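PDB 7C4D: putative esterase from Uncultured bacterium, which probably hydrolyses carboxylic ester bonds, as expected of a bacterial esterase with the alpha/beta hydrolase fold. Local coordinates for residues 128-131 / 132-135; 189-192 / 193-196. One frame throughout, in Å; residues are numbered along the deposited sequence.

Contact 1: 128-131 / 132-135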
ATOM      1  N   THR A 128     -11.554  -5.253  15.820  1.00 70.06           N
ATOM      2  CA  THR A 128     -10.400  -5.524  16.663  1.00 65.32           C
ATOM      3  C   THR A 128     -10.136  -7.023  16.777  1.00 63.86           C
ATOM      4  O   THR A 128      -9.023  -7.414  17.122  1.00 69.70           O
ATOM      5  CB  THR A 128     -10.438  -4.793  18.013  1.00 87.29           C
ATOM      6  OG1 THR A 128     -11.190  -3.587  17.866  1.00 89.86           O
ATOM      7  CG2 THR A 128      -9.054  -4.440  18.526  1.00 88.59           C
ATOM      8  N   THR A 129     -11.134  -7.854  16.458  1.00 62.88           N
ATOM      9  CA  THR A 129     -10.980  -9.301  16.558  1.00 72.04           C
ATOM     10  C   THR A 129     -10.176  -9.820  15.374  1.00 68.77           C
ATOM     11  O   THR A 129      -9.598 -10.900  15.436  1.00 80.48           O
ATOM     12  CB  THR A 129     -12.324 -10.049  16.686  1.00 89.89           C
ATOM     13  OG1 THR A 129     -13.417  -9.187  16.359  1.00 91.46           O
ATOM     14  CG2 THR A 129     -12.552 -10.676  18.051  1.00 80.41           C
ATOM     15  N   SER A 130     -10.144  -9.013  14.310  1.00 75.59           N
ATOM     16  CA  SER A 130      -9.511  -9.362  13.058  1.00 69.99           C
ATOM     17  C   SER A 130      -8.007  -9.459  13.277  1.00 80.68           C
ATOM     18  O   SER A 130      -7.449  -8.683  14.053  1.00 78.18           O
ATOM     19  CB  SER A 130      -9.876  -8.351  11.974  1.00 68.05           C
ATOM     20  OG  SER A 130      -9.089  -7.162  12.042  1.00 62.61           O
ATOM     21  N   PRO A 131      -7.319 -10.415  12.613  1.00 82.74           N
ATOM     22  CA  PRO A 131      -5.853 -10.434  12.569  1.00 84.66           C
ATOM     23  C   PRO A 131      -5.209  -9.239  11.860  1.00 85.85           C
ATOM     24  O   PRO A 131      -4.032  -8.961  12.067  1.00 84.63           O
ATOM     25  CB  PRO A 131      -5.525 -11.727  11.807  1.00 98.54           C
ATOM     26  CG  PRO A 131      -6.792 -12.556  11.890  1.00 94.86           C
ATOM     27  CD  PRO A 131      -7.923 -11.549  11.904  1.00 84.46           C
ATOM     28  N   ASN A 132      -5.968  -8.534  11.010  1.00 78.39           N
ATOM     29  CA  ASN A 132      -5.472  -7.300  10.425  1.00 70.41           C
ATOM     30  C   ASN A 132      -5.199  -6.288  11.536  1.00 72.23           C
ATOM     31  O   ASN A 132      -4.070  -5.802  11.651  1.00 70.46           O
ATOM     32  CB  ASN A 132      -6.416  -6.693   9.380  1.00 78.03           C
ATOM     33  CG  ASN A 132      -5.834  -5.496   8.644  1.00 80.21           C
ATOM     34  OD1 ASN A 132      -4.630  -5.249   8.666  1.00 86.17           O
ATOM     35  ND2 ASN A 132      -6.679  -4.751   7.948  1.00 93.81           N
ATOM     36  N   VAL A 133      -6.235  -5.981  12.339  1.00 63.01           N
ATOM     37  CA  VAL A 133      -6.133  -4.969  13.377  1.00 61.61           C
ATOM     38  C   VAL A 133      -5.098  -5.411  14.412  1.00 64.59           C
ATOM     39  O   VAL A 133      -4.240  -4.617  14.791  1.00 67.98           O
ATOM     40  CB  VAL A 133      -7.491  -4.614  14.000  1.00 62.77           C
ATOM     41  CG1 VAL A 133      -7.325  -3.726  15.218  1.00 63.56           C
ATOM     42  CG2 VAL A 133      -8.428  -3.967  12.984  1.00 58.02           C
ATOM     43  N   LYS A 134      -5.100  -6.706  14.746  1.00 63.64           N
ATOM     44  CA  LYS A 134      -4.237  -7.266  15.776  1.00 61.09           C
ATOM     45  C   LYS A 134      -2.779  -7.121  15.378  1.00 64.84           C
ATOM     46  O   LYS A 134      -1.945  -6.728  16.195  1.00 68.60           O
ATOM     47  CB  LYS A 134      -4.561  -8.737  16.027  1.00 67.97           C
ATOM     48  CG  LYS A 134      -5.736  -8.995  16.951  1.00 83.61           C
ATOM     49  CD  LYS A 134      -6.363 -10.370  16.772  1.00 98.56           C
ATOM     50  CE  LYS A 134      -7.145 -10.823  17.991  1.00105.08           C
ATOM     51  NZ  LYS A 134      -7.323  -9.738  18.988  1.00 97.75           N
ATOM     52  N   THR A 135      -2.481  -7.448  14.119  1.00 67.80           N
ATOM     53  CA  THR A 135      -1.104  -7.472  13.653  1.00 61.63           C
ATOM     54  C   THR A 135      -0.578  -6.051  13.601  1.00 56.78           C
ATOM     55  O   THR A 135       0.556  -5.820  13.987  1.00 60.74           O
ATOM     56  CB  THR A 135      -0.932  -8.320  12.389  1.00 68.25           C
ATOM     57  OG1 THR A 135      -1.193  -9.643  12.849  1.00 77.55           O
ATOM     58  CG2 THR A 135       0.462  -8.315  11.808  1.00 73.47           C
TER

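Contact 2: 189-192 / 193-196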
ATOM      1  N   LYS A 189      12.406   6.729   9.295  1.00 70.97           N
ATOM      2  CA  LYS A 189      12.056   7.692   8.263  1.00 71.41           C
ATOM      3  C   LYS A 189      10.543   7.857   8.182  1.00 60.04           C
ATOM      4  O   LYS A 189      10.084   8.843   7.615  1.00 66.57           O
ATOM      5  CB  LYS A 189      12.653   7.338   6.894  1.00 73.03           C
ATOM      6  CG  LYS A 189      12.206   6.020   6.287  1.00 65.32           C
ATOM      7  CD  LYS A 189      13.273   5.419   5.407  1.00 72.31           C
ATOM      8  CE  LYS A 189      12.708   4.551   4.311  1.00 71.74           C
ATOM      9  NZ  LYS A 189      13.794   3.994   3.484  1.00 79.76           N
ATOM     10  N   ILE A 190       9.797   6.881   8.714  1.00 63.54           N
ATOM     11  CA  ILE A 190       8.332   6.907   8.757  1.00 73.25           C
ATOM     12  C   ILE A 190       7.796   7.621  10.006  1.00 65.70           C
ATOM     13  O   ILE A 190       8.323   7.469  11.100  1.00 65.25           O
ATOM     14  CB  ILE A 190       7.765   5.477   8.670  1.00 70.40           C
ATOM     15  CG1 ILE A 190       8.448   4.537   9.664  1.00 65.62           C
ATOM     16  CG2 ILE A 190       7.861   4.957   7.246  1.00 68.15           C
ATOM     17  CD1 ILE A 190       7.712   3.234   9.875  1.00 79.30           C
ATOM     18  N   ASN A 191       6.669   8.322   9.838  1.00 65.17           N
ATOM     19  CA  ASN A 191       5.968   9.017  10.907  1.00 57.26           C
ATOM     20  C   ASN A 191       5.112   8.047  11.718  1.00 59.36           C
ATOM     21  O   ASN A 191       3.884   8.005  11.561  1.00 57.16           O
ATOM     22  CB  ASN A 191       5.119  10.141  10.330  1.00 60.19           C
ATOM     23  CG  ASN A 191       4.590  11.113  11.359  1.00 54.94           C
ATOM     24  OD1 ASN A 191       4.717  10.878  12.555  1.00 61.94           O
ATOM     25  ND2 ASN A 191       3.989  12.194  10.884  1.00 48.09           N
ATOM     26  N   ILE A 192       5.791   7.253  12.561  1.00 55.58           N
ATOM     27  CA  ILE A 192       5.186   6.252  13.430  1.00 64.80           C
ATOM     28  C   ILE A 192       4.085   6.876  14.297  1.00 65.23           C
ATOM     29  O   ILE A 192       3.064   6.250  14.560  1.00 68.23           O
ATOM     30  CB  ILE A 192       6.281   5.560  14.266  1.00 66.00           C
ATOM     31  CG1 ILE A 192       7.448   5.152  13.363  1.00 66.59           C
ATOM     32  CG2 ILE A 192       5.739   4.411  15.108  1.00 76.08           C
ATOM     33  CD1 ILE A 192       8.066   3.824  13.679  1.00 71.85           C
ATOM     34  N   ASP A 193       4.267   8.129  14.710  1.00 61.35           N
ATOM     35  CA  ASP A 193       3.299   8.768  15.578  1.00 66.55           C
ATOM     36  C   ASP A 193       1.982   8.989  14.843  1.00 62.42           C
ATOM     37  O   ASP A 193       0.909   8.700  15.393  1.00 54.60           O
ATOM     38  CB  ASP A 193       3.815  10.076  16.190  1.00 76.48           C
ATOM     39  CG  ASP A 193       2.910  10.562  17.313  1.00 85.53           C
ATOM     40  OD1 ASP A 193       2.831   9.855  18.348  1.00 86.50           O
ATOM     41  OD2 ASP A 193       2.245  11.606  17.129  1.00 87.38           O
ATOM     42  N   SER A 194       2.068   9.558  13.634  1.00 54.57           N
ATOM     43  CA  SER A 194       0.871   9.774  12.838  1.00 54.01           C
ATOM     44  C   SER A 194       0.188   8.435  12.537  1.00 57.34           C
ATOM     45  O   SER A 194      -1.038   8.320  12.614  1.00 52.33           O
ATOM     46  CB  SER A 194       1.141  10.588  11.587  1.00 59.50           C
ATOM     47  OG  SER A 194       0.008  10.605  10.709  1.00 56.44           O
ATOM     48  N   ILE A 195       0.993   7.410  12.236  1.00 58.17           N
ATOM     49  CA  ILE A 195       0.448   6.087  11.931  1.00 61.20           C
ATOM     50  C   ILE A 195      -0.404   5.584  13.107  1.00 60.58           C
ATOM     51  O   ILE A 195      -1.561   5.204  12.918  1.00 61.77           O
ATOM     52  CB  ILE A 195       1.558   5.091  11.516  1.00 54.15           C
ATOM     53  CG1 ILE A 195       2.175   5.408  10.147  1.00 54.24           C
ATOM     54  CG2 ILE A 195       1.070   3.664  11.579  1.00 49.73           C
ATOM     55  CD1 ILE A 195       3.400   4.566   9.811  1.00 62.86           C
ATOM     56  N   GLU A 196       0.176   5.601  14.314  1.00 62.66           N
ATOM     57  CA  GLU A 196      -0.481   5.170  15.547  1.00 64.01           C
ATOM     58  C   GLU A 196      -1.782   5.927  15.770  1.00 56.34           C
ATOM     59  O   GLU A 196      -2.806   5.309  16.031  1.00 64.25           O
ATOM     60  CB  GLU A 196       0.416   5.318  16.773  1.00 65.92           C
ATOM     61  CG  GLU A 196      -0.212   4.751  18.037  1.00 90.69           C
ATOM     62  CD  GLU A 196       0.673   4.693  19.276  1.00104.57           C
ATOM     63  OE1 GLU A 196       1.182   5.761  19.688  1.00112.43           O
ATOM     64  OE2 GLU A 196       0.852   3.583  19.833  1.00103.69           O
TER

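Contact 1: 128-131 / 132-135
K134 N bonds to S130 O (3.1 Å) and T135 N to P131 O (3.0 Å), the first i to i+4 backbone bonds of helix 131-144, with the loop through S130 leading into it. S130 is the N-cap. Its OG, held by chi1 of 81° between the backbone N and the carbonyl carbon, takes the V133 N-H almost straight, OG to N 3.1 Å with 170° at the hydrogen; the same hydroxyl is hydrogen-bonded to D127 O. T135 grips one carbonyl twice: T135 OG1 donates to P131 O in the carbonyl plane at 3.0 Å, while T135 N comes from above that plane. K134 folds back along the loop, its methylenes lying against the S130 and T129 carbonyl oxygens; a bend at chi4 brings K134 NZ 3.4 Å from T128 O, a weak hydrogen bond. Beside these bonds, T128 CG2 meets V133 CG1 at 3.8 Å, the two side chains slanting across each other. N132 lies near, without touching, a likely nucleophile elbow and Ser-His-Asp triad, so this helix start probably borders the active site. The loop follows strand 113-119, and buried N132 and V133 touch Y126 and M203 of helix 199-203.

Contact 2: 189-192 / 193-196
N191 meets S194 with its whole amide: OD1 accepts from S194 N at 3.2 Å, and ND2 packs 3.3 Å from S194 CB. With CG anti to the backbone N (chi1 -167°), the amide swings forward over the first turn. The S194 N-H points nearly straight at OD1 (167°) but lies well above the amide plane, so the cap is met from the face of the group. ND2 is hydrogen-bonded to N59 OD1, which settles the amide's flip. Behind it the backbone closes tightly: I195 N reaches N191 O at 3.0 Å in the carbonyl plane, and E196 N reaches I192 O, also at 3.0 Å. The buried I195 lays CG1 3.4 Å from N191 O and touches Y33, while the S194 hydroxyl is bonded to D67 O. Were N191 an alanine, S194 N would probably lose its side-chain cap and N59 OD1 its amide partner. The looser side is exposed D193, whose CB approaches N191 OD1 at 3.8 Å, and the carboxylate end of E196, whose OE1 makes a long, weak ion pair with K144 NZ. An Asn N-cap on a short helix, here 192-196, entered through an inverse gamma turn centred on N191, describes the arrangement.

How the contacts relate
From the N terminus, the chain leaves strand 113-119 of the central sheet and reaches contact 1, where the loop through S130 runs into helix 131-144. Two further helices and the small antiparallel pair 178-180 and 186-188 follow before contact 2 starts helix 192-196. Each contact closes within its own continuous stretch, so the two stand in series and neither nests nor crosses. The centres of contact 1 and contact 2 lie about 19 Å apart, and the nearest atoms of contact 1 and contact 2 about 10 Å. Helix 131-144 links them: contact 1 forms its N-terminal end, while L143 and I140 farther along touch I192 and E196 of contact 2. Both begin helices of the segment between strands 113-119 and 217-222, the usual place of a cap in this fold.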